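PDB 5MDN: DNA polymerase from Pyrobaculum calidifontis, which probably extends DNA chains by template-directed addition of deoxyribonucleotides from their triphosphates, releasing diphosphate, as a member of the family B DNA polymerases. Local coordinates for residues V12-P17 against K87-D91; R252-L256 against V270-A274; E444-G450 against R460-P465. One frame throughout, in Å; residues are numbered along the deposited sequence.

Contact 1. Residues V12-P17 against K87-D91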
loop_
_atom_site.group_PDB
_atom_site.type_symbol
_atom_site.label_atom_id
_atom_site.label_comp_id
_atom_site.label_asym_id
_atom_site.label_seq_id
_atom_site.Cartn_x
_atom_site.Cartn_y
_atom_site.Cartn_z
ATOM N N VAL A 12 0.426 -22.384 20.379
ATOM C CA VAL A 12 0.758 -23.808 20.419
ATOM C C VAL A 12 0.601 -24.249 21.870
ATOM O O VAL A 12 1.558 -24.247 22.651
ATOM C CB VAL A 12 2.164 -24.098 19.890
ATOM C CG1 VAL A 12 2.397 -25.599 19.804
ATOM C CG2 VAL A 12 2.362 -23.444 18.530
ATOM N N VAL A 13 -0.618 -24.635 22.244
ATOM C CA VAL A 13 -0.922 -25.015 23.619
ATOM C C VAL A 13 -0.418 -26.432 23.880
ATOM O O VAL A 13 -1.144 -27.416 23.705
ATOM C CB VAL A 13 -2.432 -24.860 23.907
ATOM C CG1 VAL A 13 -3.281 -25.502 22.804
ATOM C CG2 VAL A 13 -2.794 -25.400 25.285
ATOM N N GLY A 14 0.838 -26.545 24.305
ATOM C CA GLY A 14 1.432 -27.833 24.605
ATOM C C GLY A 14 1.445 -28.821 23.454
ATOM O O GLY A 14 0.852 -29.900 23.547
ATOM N N GLY A 15 2.118 -28.463 22.364
ATOM C CA GLY A 15 2.316 -29.370 21.251
ATOM C C GLY A 15 1.138 -29.562 20.322
ATOM O O GLY A 15 1.200 -30.441 19.452
ATOM N N VAL A 16 0.070 -28.776 20.462
ATOM C CA VAL A 16 -1.068 -28.826 19.555
ATOM C C VAL A 16 -1.440 -27.400 19.169
ATOM O O VAL A 16 -1.743 -26.582 20.043
ATOM C CB VAL A 16 -2.281 -29.559 20.156
ATOM C CG1 VAL A 16 -2.389 -29.305 21.647
ATOM C CG2 VAL A 16 -3.565 -29.141 19.450
ATOM N N PRO A 17 -1.422 -27.045 17.884
ATOM C CA PRO A 17 -1.680 -25.657 17.491
ATOM C C PRO A 17 -3.162 -25.328 17.545
ATOM O O PRO A 17 -4.017 -26.142 17.190
ATOM C CB PRO A 17 -1.145 -25.593 16.055
ATOM C CG PRO A 17 -1.310 -26.983 15.545
ATOM C CD PRO A 17 -1.137 -27.908 16.726
ATOM N N LYS A 87 2.639 -31.807 13.024
ATOM C CA LYS A 87 1.939 -31.623 14.291
ATOM C C LYS A 87 1.829 -30.148 14.657
ATOM O O LYS A 87 0.782 -29.708 15.142
ATOM C CB LYS A 87 2.634 -32.403 15.410
ATOM C CG LYS A 87 2.294 -33.890 15.437
ATOM C CD LYS A 87 2.700 -34.528 16.759
ATOM C CE LYS A 87 1.735 -34.168 17.883
ATOM N NZ LYS A 87 0.691 -35.215 18.085
ATOM N N VAL A 88 2.883 -29.369 14.424
ATOM C CA VAL A 88 2.860 -27.934 14.709
ATOM C C VAL A 88 3.450 -27.181 13.520
ATOM O O VAL A 88 4.266 -27.742 12.775
ATOM C CB VAL A 88 3.615 -27.608 16.009
ATOM C CG1 VAL A 88 2.873 -28.168 17.216
ATOM C CG2 VAL A 88 5.034 -28.141 15.955
ATOM N N PRO A 89 3.061 -25.920 13.298
ATOM C CA PRO A 89 3.562 -25.191 12.116
ATOM C C PRO A 89 5.070 -25.014 12.079
ATOM O O PRO A 89 5.645 -24.918 10.987
ATOM C CB PRO A 89 2.847 -23.836 12.212
ATOM C CG PRO A 89 1.633 -24.096 13.033
ATOM C CD PRO A 89 2.019 -25.164 14.015
ATOM N N GLU A 90 5.727 -24.933 13.238
ATOM C CA GLU A 90 7.162 -24.666 13.266
ATOM C C GLU A 90 7.965 -25.746 12.545
ATOM O O GLU A 90 9.013 -25.449 11.958
ATOM C CB GLU A 90 7.633 -24.502 14.712
ATOM C CG GLU A 90 7.035 -23.281 15.421
ATOM C CD GLU A 90 5.638 -23.524 15.977
ATOM O OE1 GLU A 90 4.843 -24.225 15.317
ATOM O OE2 GLU A 90 5.331 -22.996 17.068
ATOM N N ASP A 91 7.505 -26.996 12.579
ATOM C CA ASP A 91 8.252 -28.106 11.996
ATOM C C ASP A 91 8.100 -28.216 10.482
ATOM O O ASP A 91 8.711 -29.110 9.884
ATOM C CB ASP A 91 7.821 -29.430 12.635
ATOM C CG ASP A 91 7.972 -29.431 14.142
ATOM O OD1 ASP A 91 8.858 -28.716 14.657
ATOM O OD2 ASP A 91 7.213 -30.163 14.812
#
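Lys87 opens the contact with its backbone: its O lies against CD and CG of the Pro17 ring, 3.5 Å from that CG, while its own side chain, bent at chi3 and chi4, brings CE alongside Gly15 O at 4.1 Å. Val88 supplies the centre. Its CG1, set beside its own backbone N by a chi1 of -68°, reaches CG1 of Val12 at 3.7 Å, the two side chains crossing at about a right angle. The same methyl lies 3.6 Å from Gly15 O and 4.0 Å from Pro17 CD, touching three residues of 12-17. Pro89 follows with ring against ring, its CD 3.8 Å from Pro17 CB. Glu90 is more peripheral; its chain bends at chi2 and carries the carboxylate back to CG2 of Val12, an apolar partner. No hydrogen bond joins the segments; apolar contacts carry the packing between them. Residues 13-16 form the turn of the beta hairpin of strands 5-12 and 17-24, with Val13 at the centre of an inverse gamma turn. Residues 87-91 link strand 77-86 to helix 92-100, and Tyr115 of helix 115-123 packs on both Pro17 and Pro89.

Contact 2. Residues R252-L256 against V270-A274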
loop_
_atom_site.group_PDB
_atom_site.type_symbol
_atom_site.label_atom_id
_atom_site.label_comp_id
_atom_site.label_asym_id
_atom_site.label_seq_id
_atom_site.Cartn_x
_atom_site.Cartn_y
_atom_site.Cartn_z
ATOM N N ARG A 252 0.697 -2.729 27.078
ATOM C CA ARG A 252 -0.323 -3.776 26.992
ATOM C C ARG A 252 -1.601 -3.165 26.435
ATOM O O ARG A 252 -2.462 -2.694 27.176
ATOM C CB ARG A 252 -0.560 -4.409 28.356
ATOM C CG ARG A 252 0.650 -5.108 28.941
ATOM C CD ARG A 252 0.312 -5.704 30.295
ATOM N NE ARG A 252 -0.180 -4.688 31.223
ATOM C CZ ARG A 252 -1.459 -4.543 31.559
ATOM N NH1 ARG A 252 -2.374 -5.354 31.046
ATOM N NH2 ARG A 252 -1.823 -3.591 32.408
ATOM N N VAL A 253 -1.733 -3.178 25.109
ATOM C CA VAL A 253 -2.865 -2.541 24.448
ATOM C C VAL A 253 -3.820 -3.529 23.780
ATOM O O VAL A 253 -4.963 -3.147 23.487
ATOM C CB VAL A 253 -2.395 -1.486 23.425
ATOM C CG1 VAL A 253 -1.693 -0.339 24.133
ATOM C CG2 VAL A 253 -1.486 -2.120 22.388
ATOM N N ASP A 254 -3.406 -4.770 23.526
ATOM C CA ASP A 254 -4.293 -5.691 22.829
ATOM C C ASP A 254 -5.353 -6.246 23.785
ATOM O O ASP A 254 -5.352 -5.976 24.989
ATOM C CB ASP A 254 -3.479 -6.787 22.132
ATOM C CG ASP A 254 -2.881 -7.820 23.086
ATOM O OD1 ASP A 254 -3.412 -8.069 24.188
ATOM O OD2 ASP A 254 -1.853 -8.420 22.705
ATOM N N ARG A 255 -6.279 -7.036 23.237
ATOM C CA ARG A 255 -7.441 -7.485 23.996
ATOM C C ARG A 255 -7.141 -8.608 24.982
ATOM O O ARG A 255 -8.027 -8.960 25.769
ATOM C CB ARG A 255 -8.580 -7.889 23.054
ATOM C CG ARG A 255 -9.272 -6.686 22.431
ATOM C CD ARG A 255 -10.734 -6.983 22.117
ATOM N NE ARG A 255 -11.448 -5.791 21.658
ATOM C CZ ARG A 255 -11.945 -5.610 20.438
ATOM N NH1 ARG A 255 -11.814 -6.550 19.512
ATOM N NH2 ARG A 255 -12.582 -4.483 20.147
ATOM N N LEU A 256 -5.944 -9.188 24.961
ATOM C CA LEU A 256 -5.547 -10.178 25.959
ATOM C C LEU A 256 -4.390 -9.656 26.803
ATOM O O LEU A 256 -3.491 -10.404 27.197
ATOM C CB LEU A 256 -5.187 -11.517 25.315
ATOM C CG LEU A 256 -6.273 -12.309 24.575
ATOM C CD1 LEU A 256 -7.549 -12.397 25.406
ATOM C CD2 LEU A 256 -6.560 -11.746 23.186
ATOM N N VAL A 270 -1.736 -6.124 16.779
ATOM C CA VAL A 270 -2.339 -5.872 18.081
ATOM C C VAL A 270 -3.469 -6.885 18.209
ATOM O O VAL A 270 -4.544 -6.702 17.625
ATOM C CB VAL A 270 -2.843 -4.433 18.225
ATOM C CG1 VAL A 270 -3.344 -4.187 19.634
ATOM C CG2 VAL A 270 -1.743 -3.444 17.869
ATOM N N VAL A 271 -3.218 -7.964 18.958
ATOM C CA VAL A 271 -4.103 -9.125 18.955
ATOM C C VAL A 271 -5.520 -8.719 19.334
ATOM O O VAL A 271 -5.739 -7.971 20.294
ATOM C CB VAL A 271 -3.553 -10.207 19.897
ATOM C CG1 VAL A 271 -4.582 -11.308 20.111
ATOM C CG2 VAL A 271 -2.259 -10.784 19.343
ATOM N N GLY A 272 -6.492 -9.221 18.577
ATOM C CA GLY A 272 -7.892 -8.947 18.828
ATOM C C GLY A 272 -8.395 -7.623 18.306
ATOM O O GLY A 272 -9.499 -7.209 18.681
ATOM N N ARG A 273 -7.632 -6.950 17.447
ATOM C CA ARG A 273 -8.076 -5.704 16.839
ATOM C C ARG A 273 -7.238 -5.441 15.596
ATOM O O ARG A 273 -6.177 -6.039 15.401
ATOM C CB ARG A 273 -7.994 -4.529 17.823
ATOM C CG ARG A 273 -6.858 -4.611 18.829
ATOM C CD ARG A 273 -6.858 -3.399 19.750
ATOM N NE ARG A 273 -8.103 -3.282 20.504
ATOM C CZ ARG A 273 -8.182 -3.324 21.831
ATOM N NH1 ARG A 273 -7.085 -3.478 22.558
ATOM N NH2 ARG A 273 -9.360 -3.208 22.431
ATOM N N ALA A 274 -7.736 -4.539 14.752
ATOM C CA ALA A 274 -7.122 -4.236 13.463
ATOM C C ALA A 274 -6.262 -2.981 13.594
ATOM O O ALA A 274 -6.787 -1.874 13.754
ATOM C CB ALA A 274 -8.192 -4.059 12.388
#
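Arg255 N donates to Val271 O at 3.1 Å, an almost straight bond (174°) that ties the two loops together. Around it, Asp254 CB packs on CG1 of Val270 at 3.6 Å and its side chain runs beside that of Val271, both pointing the same way, while CD2 of Leu256 meets Val271 CG1 at 3.7 Å, the two side chains crossing at about a right angle. Val253 CG2 touches Val270 CG1 at 3.9 Å. Beyond the backbone bond, Arg255 stretches out from CG to NE and lays its CG over one face of the Arg273 guanidinium, 3.4 Å above the plane; the two guanidinium planes stand 60° apart. Both are gathered round acids by salt bridges: Asp223 OD1 takes Arg255 NE and Arg273 NH2, and Asp225 OD1 takes Arg255 NH2. With an alanine here in place of Arg255, Asp225 would probably lose this mate, Asp223 one of its two arginines, and the Arg273 guanidinium the CG that covers one face. Asp254 OD1 accepts from Leu256 N at 2.9 Å, an Asx turn, and also from Gly258 N. Residues 270-273 make a type II turn, closed by Arg273 N to Val270 O; Gly272 has positive phi, and a beta carbon there would run into Arg255 CB. Gly272 N also bonds Asp7 OD2, and Asp7 binds a magnesium ion together with Asp363. The turn is thus second shell to that metal, a site distinct from the one at Asp169 and Asp236, and leads into edge strand 274-277 of the mixed sheet in the RNase H-like exonuclease domain.

Contact 3. Residues E444-G450 against R460-P465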
loop_
_atom_site.group_PDB
_atom_site.type_symbol
_atom_site.label_atom_id
_atom_site.label_comp_id
_atom_site.label_asym_id
_atom_site.label_seq_id
_atom_site.Cartn_x
_atom_site.Cartn_y
_atom_site.Cartn_z
ATOM N N GLU A 444 1.570 -29.580 -30.152
ATOM C CA GLU A 444 0.570 -28.695 -30.738
ATOM C C GLU A 444 -0.681 -29.388 -31.284
ATOM O O GLU A 444 -1.218 -28.928 -32.296
ATOM C CB GLU A 444 1.198 -27.840 -31.838
ATOM C CG GLU A 444 2.302 -26.916 -31.342
ATOM C CD GLU A 444 3.684 -27.482 -31.550
ATOM O OE1 GLU A 444 3.785 -28.672 -31.907
ATOM O OE2 GLU A 444 4.668 -26.741 -31.349
ATOM N N PRO A 445 -1.189 -30.496 -30.684
ATOM C CA PRO A 445 -2.532 -30.935 -31.085
ATOM C C PRO A 445 -3.565 -29.900 -30.679
ATOM O O PRO A 445 -3.820 -29.704 -29.486
ATOM C CB PRO A 445 -2.729 -32.254 -30.328
ATOM C CG PRO A 445 -1.379 -32.740 -30.051
ATOM C CD PRO A 445 -0.544 -31.514 -29.830
ATOM N N ASP A 446 -4.153 -29.226 -31.654
ATOM C CA ASP A 446 -5.302 -28.374 -31.385
ATOM C C ASP A 446 -6.477 -29.241 -30.959
ATOM O O ASP A 446 -6.933 -30.079 -31.749
ATOM C CB ASP A 446 -5.663 -27.558 -32.624
ATOM C CG ASP A 446 -4.540 -26.639 -33.064
ATOM O OD1 ASP A 446 -3.367 -26.947 -32.767
ATOM O OD2 ASP A 446 -4.829 -25.607 -33.709
ATOM N N PRO A 447 -6.985 -29.097 -29.739
ATOM C CA PRO A 447 -8.133 -29.899 -29.313
ATOM C C PRO A 447 -9.345 -29.598 -30.174
ATOM O O PRO A 447 -9.428 -28.522 -30.784
ATOM C CB PRO A 447 -8.351 -29.460 -27.855
ATOM C CG PRO A 447 -7.040 -28.872 -27.431
ATOM C CD PRO A 447 -6.489 -28.224 -28.662
ATOM N N PRO A 448 -10.290 -30.535 -30.272
ATOM C CA PRO A 448 -11.499 -30.282 -31.078
ATOM C C PRO A 448 -12.222 -28.992 -30.725
ATOM O O PRO A 448 -12.819 -28.368 -31.613
ATOM C CB PRO A 448 -12.365 -31.514 -30.792
ATOM C CG PRO A 448 -11.387 -32.589 -30.457
ATOM C CD PRO A 448 -10.255 -31.907 -29.736
ATOM N N GLU A 449 -12.193 -28.572 -29.455
ATOM C CA GLU A 449 -12.866 -27.332 -29.074
ATOM C C GLU A 449 -12.243 -26.116 -29.751
ATOM O O GLU A 449 -12.928 -25.107 -29.955
ATOM C CB GLU A 449 -12.859 -27.162 -27.553
ATOM C CG GLU A 449 -11.610 -27.662 -26.848
ATOM C CD GLU A 449 -11.728 -29.111 -26.415
ATOM O OE1 GLU A 449 -11.817 -29.992 -27.297
ATOM O OE2 GLU A 449 -11.747 -29.370 -25.193
ATOM N N GLY A 450 -10.967 -26.185 -30.105
ATOM C CA GLY A 450 -10.317 -25.149 -30.882
ATOM C C GLY A 450 -9.206 -24.456 -30.116
ATOM O O GLY A 450 -8.905 -24.772 -28.965
ATOM N N ARG A 460 -0.311 -19.717 -28.467
ATOM C CA ARG A 460 -1.541 -20.463 -28.698
ATOM C C ARG A 460 -2.157 -20.893 -27.375
ATOM O O ARG A 460 -1.447 -21.294 -26.448
ATOM C CB ARG A 460 -1.287 -21.688 -29.576
ATOM C CG ARG A 460 0.176 -21.997 -29.790
ATOM C CD ARG A 460 0.329 -23.070 -30.846
ATOM N NE ARG A 460 -0.513 -24.226 -30.558
ATOM C CZ ARG A 460 -0.946 -25.088 -31.472
ATOM N NH1 ARG A 460 -0.617 -24.934 -32.749
ATOM N NH2 ARG A 460 -1.706 -26.110 -31.107
ATOM N N PHE A 461 -3.483 -20.803 -27.293
ATOM C CA PHE A 461 -4.204 -21.054 -26.055
ATOM C C PHE A 461 -5.440 -21.900 -26.319
ATOM O O PHE A 461 -6.065 -21.816 -27.381
ATOM C CB PHE A 461 -4.620 -19.748 -25.359
ATOM C CG PHE A 461 -3.462 -18.939 -24.843
ATOM C CD1 PHE A 461 -2.737 -18.130 -25.701
ATOM C CD2 PHE A 461 -3.108 -18.973 -23.503
ATOM C CE1 PHE A 461 -1.675 -17.378 -25.238
ATOM C CE2 PHE A 461 -2.043 -18.220 -23.032
ATOM C CZ PHE A 461 -1.327 -17.422 -23.903
ATOM N N ARG A 462 -5.822 -22.688 -25.360
ATOM C CA ARG A 462 -6.958 -23.487 -25.572
ATOM C C ARG A 462 -8.180 -22.742 -25.300
ATOM O O ARG A 462 -8.263 -22.057 -24.357
ATOM C CB ARG A 462 -6.954 -24.657 -24.626
ATOM C CG ARG A 462 -5.603 -25.282 -24.468
ATOM C CD ARG A 462 -5.595 -26.174 -23.257
ATOM N NE ARG A 462 -6.658 -27.142 -23.347
ATOM C CZ ARG A 462 -6.451 -28.420 -23.606
ATOM N NH1 ARG A 462 -5.217 -28.852 -23.799
ATOM N NH2 ARG A 462 -7.470 -29.249 -23.670
ATOM N N LYS A 463 -9.138 -22.896 -26.170
ATOM C CA LYS A 463 -10.453 -22.335 -26.023
ATOM C C LYS A 463 -11.274 -23.129 -25.010
ATOM O O LYS A 463 -12.140 -22.589 -24.374
ATOM C CB LYS A 463 -11.114 -22.470 -27.372
ATOM C CG LYS A 463 -11.957 -21.310 -27.839
ATOM C CD LYS A 463 -12.118 -21.311 -29.355
ATOM C CE LYS A 463 -13.474 -20.736 -29.771
ATOM N NZ LYS A 463 -13.701 -20.640 -31.241
ATOM N N ALA A 464 -10.932 -24.423 -24.946
ATOM C CA ALA A 464 -11.391 -25.600 -24.208
ATOM C C ALA A 464 -12.197 -25.450 -22.978
ATOM O O ALA A 464 -13.316 -25.021 -23.028
ATOM C CB ALA A 464 -10.201 -26.535 -23.995
ATOM N N PRO A 465 -11.652 -25.915 -21.881
ATOM C CA PRO A 465 -12.199 -25.824 -20.553
ATOM C C PRO A 465 -11.576 -24.565 -20.017
ATOM O O PRO A 465 -10.395 -24.429 -20.045
ATOM C CB PRO A 465 -11.591 -27.020 -19.890
ATOM C CG PRO A 465 -10.282 -27.153 -20.542
ATOM C CD PRO A 465 -10.463 -26.750 -21.953
#
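Arg460 makes the more closely fitted end of the contact, where its guanidinium is met at an edge and over a face. At its edge, NH2 forms a salt bridge with Asp446 OD1, its modelled length doubtfully short, the carboxylate plane turned 77° from the guanidinium. The same nitrogen gives a weak, bent bond to Glu444 O at 3.1 Å, and Glu444 CB lies over one face of the group, 3.2 Å above its plane. A bend at chi3 (-51°) swings the guanidinium into this place. Next along, CG of Pro447 rests over one face of the Arg462 guanidinium, toward its rim and 3.8 Å from NH2 of that arginine. The far end is looser, with only a weak bond across it, Lys463 N to Gly450 O (3.4 Å); Glu449 and Lys463 there are exposed, as are the acids at the Arg460 end. The Lys463 amine leads away. Glu449, bent at chi2, rests its CG on Ala464, and its OE2 stays 4.5 Å from Arg462 NH2, beyond a salt bridge. A type I turn from Pro447 to Gly450, closed by Gly450 N to Pro447 O, brings the chain into strand 451-453. That strand pairs antiparallel with 460-462, where Phe461 points away from this loop to pack on Val530 and Ser533 of helix 528-551, while Arg460 and Arg462 bond through their backbones to Leu440 and Thr438 respectively.

Overall arrangement
Contact 2 is the buried one; contacts 1 and 3 lie at the surface. Contacts 1 and 2 are joined by strands 5-12 and 17-24, which contact 1's turn connects and which contact 2 meets at Asp7 and Phe22; contact 3 shares neither. The first two lie on the same side of the chain's centre, centres about 22 Å apart, whereas contact 3, in the polymerase part, has its centre about 47 and 53 Å from theirs. Chemistry follows place: contact 1 is largely carbon packing between a hairpin turn and a strand-to-helix link; contact 2 combines a straight backbone bond with buried arginines paired to acids near a magnesium site; contact 3 relies on arginines reaching from a short strand to an exposed, proline-rich loop.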